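PDB 5TF3: putative membrane protein, which is of unknown function, an all-helical representative of the DUF1198 family from Yersinia pestis. Local coordinates for residues Y56-Y61 against E74-T79. Residues are numbered along the deposited sequence; the frame is centred on the assembly and turned at random.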
ATOM      1  N   TYR A  56       3.100   0.382   0.810  1.00 32.52           N
ATOM      2  CA  TYR A  56       2.120   0.333   1.885  1.00 31.67           C
ATOM      3  C   TYR A  56       0.716   0.682   1.406  1.00 28.50           C
ATOM      4  O   TYR A  56      -0.263   0.220   2.000  1.00 31.24           O
ATOM      5  CB  TYR A  56       2.550   1.266   3.019  1.00 35.76           C
ATOM      6  CG  TYR A  56       3.758   0.758   3.762  1.00 33.37           C
ATOM      7  CD1 TYR A  56       3.650  -0.274   4.689  1.00 35.23           C
ATOM      8  CD2 TYR A  56       5.011   1.305   3.538  1.00 35.12           C
ATOM      9  CE1 TYR A  56       4.766  -0.739   5.380  1.00 35.48           C
ATOM     10  CE2 TYR A  56       6.122   0.852   4.218  1.00 40.12           C
ATOM     11  CZ  TYR A  56       5.996  -0.168   5.136  1.00 40.15           C
ATOM     12  OH  TYR A  56       7.113  -0.607   5.803  1.00 43.86           O
ATOM     13  N   LEU A  57       0.586   1.509   0.358  1.00 30.13           N
ATOM     14  CA  LEU A  57      -0.740   1.771  -0.204  1.00 33.23           C
ATOM     15  C   LEU A  57      -1.291   0.535  -0.901  1.00 34.07           C
ATOM     16  O   LEU A  57      -2.496   0.260  -0.829  1.00 34.85           O
ATOM     17  CB  LEU A  57      -0.699   2.941  -1.194  1.00 33.26           C
ATOM     18  CG  LEU A  57      -0.690   4.352  -0.617  1.00 44.42           C
ATOM     19  CD1 LEU A  57      -0.652   5.332  -1.754  1.00 44.18           C
ATOM     20  CD2 LEU A  57      -1.906   4.585   0.241  1.00 39.56           C
ATOM     21  N   VAL A  58      -0.428  -0.182  -1.626  1.00 31.47           N
ATOM     22  CA  VAL A  58      -0.803  -1.473  -2.206  1.00 29.76           C
ATOM     23  C   VAL A  58      -1.321  -2.413  -1.122  1.00 27.47           C
ATOM     24  O   VAL A  58      -2.387  -3.029  -1.260  1.00 24.02           O
ATOM     25  CB  VAL A  58       0.401  -2.076  -2.954  1.00 27.58           C
ATOM     26  CG1 VAL A  58       0.092  -3.480  -3.461  1.00 27.40           C
ATOM     27  CG2 VAL A  58       0.790  -1.168  -4.128  1.00 28.09           C
ATOM     28  N   PHE A  59      -0.581  -2.529  -0.020  1.00 27.62           N
ATOM     29  CA  PHE A  59      -1.019  -3.365   1.097  1.00 24.43           C
ATOM     30  C   PHE A  59      -2.391  -2.930   1.615  1.00 26.97           C
ATOM     31  O   PHE A  59      -3.306  -3.747   1.739  1.00 28.40           O
ATOM     32  CB  PHE A  59       0.031  -3.304   2.215  1.00 26.38           C
ATOM     33  CG  PHE A  59      -0.373  -3.998   3.488  1.00 28.43           C
ATOM     34  CD1 PHE A  59      -1.064  -3.313   4.486  1.00 30.36           C
ATOM     35  CD2 PHE A  59      -0.033  -5.327   3.705  1.00 28.75           C
ATOM     36  CE1 PHE A  59      -1.446  -3.947   5.657  1.00 30.25           C
ATOM     37  CE2 PHE A  59      -0.393  -5.973   4.878  1.00 26.12           C
ATOM     38  CZ  PHE A  59      -1.109  -5.277   5.864  1.00 27.40           C
ATOM     39  N   ILE A  60      -2.549  -1.641   1.927  1.00 29.75           N
ATOM     40  CA  ILE A  60      -3.822  -1.162   2.473  1.00 28.50           C
ATOM     41  C   ILE A  60      -4.963  -1.426   1.502  1.00 28.59           C
ATOM     42  O   ILE A  60      -6.044  -1.879   1.899  1.00 28.80           O
ATOM     43  CB  ILE A  60      -3.726   0.332   2.826  1.00 28.02           C
ATOM     44  CG1 ILE A  60      -2.847   0.533   4.073  1.00 32.55           C
ATOM     45  CG2 ILE A  60      -5.147   0.930   2.987  1.00 37.96           C
ATOM     46  CD1 ILE A  60      -2.509   1.988   4.381  1.00 36.02           C
ATOM     47  N   TYR A  61      -4.737  -1.176   0.210  1.00 26.29           N
ATOM     48  CA  TYR A  61      -5.793  -1.391  -0.778  1.00 26.71           C
ATOM     49  C   TYR A  61      -6.232  -2.846  -0.804  1.00 26.87           C
ATOM     50  O   TYR A  61      -7.428  -3.149  -0.736  1.00 30.96           O
ATOM     51  CB  TYR A  61      -5.337  -0.944  -2.173  1.00 29.51           C
ATOM     52  CG  TYR A  61      -6.366  -1.276  -3.249  1.00 33.12           C
ATOM     53  CD1 TYR A  61      -7.514  -0.489  -3.413  1.00 36.48           C
ATOM     54  CD2 TYR A  61      -6.213  -2.391  -4.071  1.00 30.67           C
ATOM     55  CE1 TYR A  61      -8.472  -0.803  -4.377  1.00 37.42           C
ATOM     56  CE2 TYR A  61      -7.168  -2.711  -5.043  1.00 34.61           C
ATOM     57  CZ  TYR A  61      -8.288  -1.915  -5.187  1.00 38.30           C
ATOM     58  OH  TYR A  61      -9.226  -2.235  -6.142  1.00 40.26           O
ATOM     59  N   GLU A  74      -2.270 -11.935   5.919  1.00 24.94           N
ATOM     60  CA  GLU A  74      -1.012 -12.666   6.043  1.00 29.70           C
ATOM     61  C   GLU A  74      -0.303 -12.762   4.694  1.00 31.86           C
ATOM     62  O   GLU A  74       0.923 -12.595   4.604  1.00 32.01           O
ATOM     63  CB  GLU A  74      -1.275 -14.058   6.621  1.00 28.37           C
ATOM     64  CG  GLU A  74      -0.031 -14.920   6.721  1.00 44.60           C
ATOM     65  CD  GLU A  74      -0.260 -16.193   7.515  1.00 66.40           C
ATOM     66  OE1 GLU A  74      -1.149 -16.203   8.398  1.00 76.30           O
ATOM     67  OE2 GLU A  74       0.450 -17.188   7.252  1.00 76.24           O
ATOM     68  N   LEU A  75      -1.070 -13.021   3.635  1.00 34.83           N
ATOM     69  CA  LEU A  75      -0.537 -13.044   2.278  1.00 35.72           C
ATOM     70  C   LEU A  75       0.207 -11.753   1.942  1.00 26.57           C
ATOM     71  O   LEU A  75       1.356 -11.784   1.488  1.00 24.98           O
ATOM     72  CB  LEU A  75      -1.701 -13.270   1.309  1.00 32.18           C
ATOM     73  CG  LEU A  75      -1.455 -13.536  -0.159  1.00 41.42           C
ATOM     74  CD1 LEU A  75      -2.669 -14.281  -0.717  1.00 42.20           C
ATOM     75  CD2 LEU A  75      -1.201 -12.234  -0.916  1.00 33.12           C
ATOM     76  N   TRP A  76      -0.456 -10.599   2.122  1.00 23.37           N
ATOM     77  CA  TRP A  76       0.148  -9.323   1.741  1.00 25.91           C
ATOM     78  C   TRP A  76       1.261  -8.905   2.691  1.00 25.92           C
ATOM     79  O   TRP A  76       2.243  -8.284   2.260  1.00 25.76           O
ATOM     80  CB  TRP A  76      -0.939  -8.241   1.629  1.00 22.54           C
ATOM     81  CG  TRP A  76      -1.695  -8.464   0.354  1.00 25.27           C
ATOM     82  CD1 TRP A  76      -2.876  -9.144   0.189  1.00 23.68           C
ATOM     83  CD2 TRP A  76      -1.266  -8.072  -0.955  1.00 24.57           C
ATOM     84  NE1 TRP A  76      -3.228  -9.158  -1.155  1.00 26.67           N
ATOM     85  CE2 TRP A  76      -2.243  -8.518  -1.871  1.00 23.68           C
ATOM     86  CE3 TRP A  76      -0.147  -7.380  -1.435  1.00 25.69           C
ATOM     87  CZ2 TRP A  76      -2.142  -8.287  -3.236  1.00 28.23           C
ATOM     88  CZ3 TRP A  76      -0.048  -7.154  -2.810  1.00 25.02           C
ATOM     89  CH2 TRP A  76      -1.039  -7.603  -3.683  1.00 20.26           C
ATOM     90  N   ARG A  77       1.154  -9.263   3.970  1.00 24.25           N
ATOM     91  CA  ARG A  77       2.241  -8.980   4.903  1.00 25.47           C
ATOM     92  C   ARG A  77       3.521  -9.711   4.488  1.00 26.14           C
ATOM     93  O   ARG A  77       4.628  -9.156   4.563  1.00 30.30           O
ATOM     94  CB  ARG A  77       1.818  -9.385   6.327  1.00 22.36           C
ATOM     95  CG  ARG A  77       2.918  -9.215   7.365  1.00 23.50           C
ATOM     96  CD  ARG A  77       2.471  -9.620   8.801  1.00 27.44           C
ATOM     97  NE  ARG A  77       3.540  -9.358   9.766  1.00 30.61           N
ATOM     98  CZ  ARG A  77       4.474 -10.238  10.112  1.00 36.53           C
ATOM     99  NH1 ARG A  77       4.456 -11.468   9.608  1.00 34.21           N
ATOM    100  NH2 ARG A  77       5.412  -9.891  10.979  1.00 33.47           N
ATOM    101  N   ASN A  78       3.389 -10.965   4.056  1.00 26.32           N
ATOM    102  CA  ASN A  78       4.562 -11.711   3.620  1.00 26.27           C
ATOM    103  C   ASN A  78       5.142 -11.125   2.345  1.00 30.23           C
ATOM    104  O   ASN A  78       6.352 -11.234   2.115  1.00 29.68           O
ATOM    105  CB  ASN A  78       4.214 -13.190   3.417  1.00 27.07           C
ATOM    106  CG  ASN A  78       3.976 -13.917   4.732  1.00 36.63           C
ATOM    107  OD1 ASN A  78       4.428 -13.467   5.791  1.00 37.89           O
ATOM    108  ND2 ASN A  78       3.290 -15.060   4.669  1.00 32.75           N
ATOM    109  N   THR A  79       4.300 -10.503   1.507  1.00 26.63           N
ATOM    110  CA  THR A  79       4.805  -9.824   0.315  1.00 28.92           C
ATOM    111  C   THR A  79       5.689  -8.635   0.696  1.00 31.52           C
ATOM    112  O   THR A  79       6.767  -8.447   0.119  1.00 31.45           O
ATOM    113  CB  THR A  79       3.622  -9.410  -0.586  1.00 31.27           C
ATOM    114  OG1 THR A  79       2.836 -10.571  -0.882  1.00 35.64           O
ATOM    115  CG2 THR A  79       4.085  -8.838  -1.920  1.00 30.67           C
TER
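Phe59 and Trp76 pass each other from opposing helices, the end of the phenyl ring lying by the stem of the tryptophan, with Phe59 CD2 3.7 Å from Trp76 CB. The ring then meets backbone: its CE2 edge lies 3.7 Å from Arg77 N, which sits near the ring plane together with Trp76 C. With CG anti to the backbone N (chi1 173°), Phe59 reaches across to the opposing helix although its CB does not point there. The indole of Trp76 swings to the other side of the interface, where its CZ3 corner approaches Val58 CG1 at 3.7 Å, the valine branch and the indole running roughly perpendicular. Helices 48-65 and 70-82 pack as an antiparallel helical hairpin in this all-helical fold, their local axes 10.0 Å apart at 172°; the segments meet through van der Waals contacts, without a hydrogen bond between them. Leu75, one residue back on the same helix, lays CD2 over a face of the indole, 3.6 Å from its plane and displaced to the ring's margin, and His62 stacks on the same ring system. Tyr118 of helix 108-122 meets the Phe59 ring, while the Arg77 side chain turns from the interface, NH2 hydrogen-bonding His131 O and NE Asn123 OD1.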